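Local atomic coordinates of diaminobutyrate-pyruvate transaminase and L-2,4-diaminobutyrate decarboxylase (Vibrio parahaemolyticus, PDB entry 2QMA), a protein that probably binds pyridoxal 5'-phosphate and, through this C-terminal decarboxylase-like part of a longer protein, probably decarboxylates an amino acid such as L-2,4-diaminobutyrate. Residues Y140-Q143 / K144-W148. Sequence-based numbering, arbitrary orientation.
Sequences YVEQ and KVVNW. With EDO (1,2-ethanediol), chain C.
Lys-144 N donates to Tyr-140 O, 2.9 Å away, one turn back along helix 136-152. Three further i to i+4 bonds follow, Val-145 N to Val-141 O, Val-146 N to Glu-142 O and Asn-147 N to Gln-143 O, all nearly straight. From the backbone outward, the lysine CB lies against the carbonyl oxygens of Tyr-140 and Val-141, 3.3 Å from each, as is usual in an alpha-helix. CG stands anti to the backbone N (chi1 168°) and the chain kinks at chi2 (55°); beyond the kink it runs extended. Lys-144 CD comes 3.3 Å from O1 of a 1,2-ethanediol, probably from the crystallisation liquor, and CE follows beside the same molecule. At the tip, Lys-144 NZ donates hydrogen bonds to both diol oxygens, O2 at 2.7 Å and O1 at 2.9 Å. The second subunit completes the grip: its Asn-69 O accepts a hydrogen bond from NZ, and its Val-71 O a weak one. Diol O2 also sits at the edge of the Trp-148 ring, near its plane.

Away from the lysine, Val-141 CG1 approaches Val-145 CG2 at 4.5 Å, and both valines pack on Phe-381. Val-146 CG2 rests 3.4 Å from Glu-142 O. The Gln-143 side chain reaches past Val-146, its NE2 3.9 Å from Val-146 CG1, to hydrogen-bond OD1 of Asp-160, while the Glu-142 carboxylate pairs with Lys-373 and accepts from Phe-163 N. This is regular alpha-helix, helix 136-152 of the pyridoxal-dependent decarboxylase domain, seated between strand 160-164, an outermost strand of the mixed seven-stranded sheet, helix 377-386 and the dimer interface.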
loop_
_atom_site.group_PDB
_atom_site.type_symbol
_atom_site.label_atom_id
_atom_site.label_comp_id
_atom_site.label_asym_id
_atom_site.label_seq_id
_atom_site.Cartn_x
_atom_site.Cartn_y
_atom_site.Cartn_z
ATOM N N TYR A 140 10.578 5.335 -14.390
ATOM C CA TYR A 140 10.256 6.269 -15.453
ATOM C C TYR A 140 8.776 6.173 -15.835
ATOM O O TYR A 140 8.167 7.194 -16.139
ATOM C CB TYR A 140 11.141 6.010 -16.658
ATOM C CG TYR A 140 12.610 6.223 -16.438
ATOM C CD1 TYR A 140 13.101 7.391 -15.851
ATOM C CD2 TYR A 140 13.530 5.266 -16.871
ATOM C CE1 TYR A 140 14.472 7.579 -15.691
ATOM C CE2 TYR A 140 14.897 5.464 -16.727
ATOM C CZ TYR A 140 15.353 6.593 -16.134
ATOM O OH TYR A 140 16.717 6.754 -15.991
ATOM N N VAL A 141 8.209 4.957 -15.799
ATOM C CA VAL A 141 6.763 4.762 -16.022
ATOM C C VAL A 141 5.962 5.592 -15.022
ATOM O O VAL A 141 5.098 6.361 -15.431
ATOM C CB VAL A 141 6.335 3.276 -15.968
ATOM C CG1 VAL A 141 4.800 3.102 -15.918
ATOM C CG2 VAL A 141 6.955 2.488 -17.203
ATOM N N GLU A 142 6.253 5.423 -13.725
ATOM C CA GLU A 142 5.600 6.227 -12.678
ATOM C C GLU A 142 5.738 7.748 -12.960
ATOM O O GLU A 142 4.726 8.487 -12.916
ATOM C CB GLU A 142 6.116 5.898 -11.265
ATOM C CG GLU A 142 5.283 6.682 -10.247
ATOM C CD GLU A 142 5.440 6.301 -8.807
ATOM O OE1 GLU A 142 5.438 5.094 -8.469
ATOM O OE2 GLU A 142 5.485 7.261 -7.998
ATOM N N GLN A 143 6.961 8.232 -13.235
ATOM C CA GLN A 143 7.114 9.667 -13.484
ATOM C C GLN A 143 6.308 10.154 -14.718
ATOM O O GLN A 143 5.716 11.227 -14.707
ATOM C CB GLN A 143 8.578 10.074 -13.610
ATOM C CG GLN A 143 8.750 11.616 -13.583
ATOM C CD GLN A 143 8.399 12.253 -12.218
ATOM O OE1 GLN A 143 8.925 11.856 -11.187
ATOM N NE2 GLN A 143 7.508 13.245 -12.231
ATOM N N LYS A 144 6.308 9.357 -15.769
ATOM C CA LYS A 144 5.547 9.626 -16.999
ATOM C C LYS A 144 4.047 9.819 -16.663
ATOM O O LYS A 144 3.418 10.780 -17.128
ATOM C CB LYS A 144 5.734 8.441 -17.976
ATOM C CG LYS A 144 4.805 8.387 -19.198
ATOM C CD LYS A 144 4.810 9.658 -20.060
ATOM C CE LYS A 144 4.167 9.358 -21.427
ATOM N NZ LYS A 144 3.917 10.599 -22.273
ATOM N N VAL A 145 3.492 8.860 -15.904
ATOM C CA VAL A 145 2.063 8.877 -15.537
ATOM C C VAL A 145 1.800 10.101 -14.652
ATOM O O VAL A 145 0.777 10.802 -14.818
ATOM C CB VAL A 145 1.639 7.572 -14.802
ATOM C CG1 VAL A 145 0.256 7.718 -14.145
ATOM C CG2 VAL A 145 1.697 6.351 -15.703
ATOM N N VAL A 146 2.725 10.360 -13.714
ATOM C CA VAL A 146 2.600 11.541 -12.835
ATOM C C VAL A 146 2.573 12.838 -13.670
ATOM O O VAL A 146 1.743 13.735 -13.433
ATOM C CB VAL A 146 3.716 11.595 -11.740
ATOM C CG1 VAL A 146 3.764 12.999 -11.130
ATOM C CG2 VAL A 146 3.400 10.593 -10.608
ATOM N N ASN A 147 3.525 12.952 -14.602
ATOM C CA ASN A 147 3.611 14.126 -15.476
ATOM C C ASN A 147 2.331 14.313 -16.274
ATOM O O ASN A 147 1.819 15.433 -16.407
ATOM C CB ASN A 147 4.803 14.004 -16.444
ATOM C CG ASN A 147 6.155 14.122 -15.751
ATOM O OD1 ASN A 147 7.167 13.798 -16.358
ATOM N ND2 ASN A 147 6.182 14.596 -14.500
ATOM N N TRP A 148 1.809 13.200 -16.787
ATOM C CA TRP A 148 0.557 13.194 -17.555
ATOM C C TRP A 148 -0.591 13.716 -16.658
ATOM O O TRP A 148 -1.391 14.560 -17.065
ATOM C CB TRP A 148 0.276 11.755 -18.059
ATOM C CG TRP A 148 -0.968 11.573 -18.875
ATOM C CD1 TRP A 148 -1.131 11.881 -20.189
ATOM C CD2 TRP A 148 -2.224 11.034 -18.418
ATOM N NE1 TRP A 148 -2.413 11.598 -20.577
ATOM C CE2 TRP A 148 -3.118 11.089 -19.517
ATOM C CE3 TRP A 148 -2.700 10.578 -17.165
ATOM C CZ2 TRP A 148 -4.443 10.630 -19.436
ATOM C CZ3 TRP A 148 -4.022 10.150 -17.059
ATOM C CH2 TRP A 148 -4.885 10.167 -18.197
HETATM C C1 EDO C . 4.522 13.885 -20.697
HETATM O O1 EDO C . 5.401 12.770 -20.999
HETATM C C2 EDO C . 3.171 13.468 -20.123
HETATM O O2 EDO C . 2.497 12.554 -20.989
#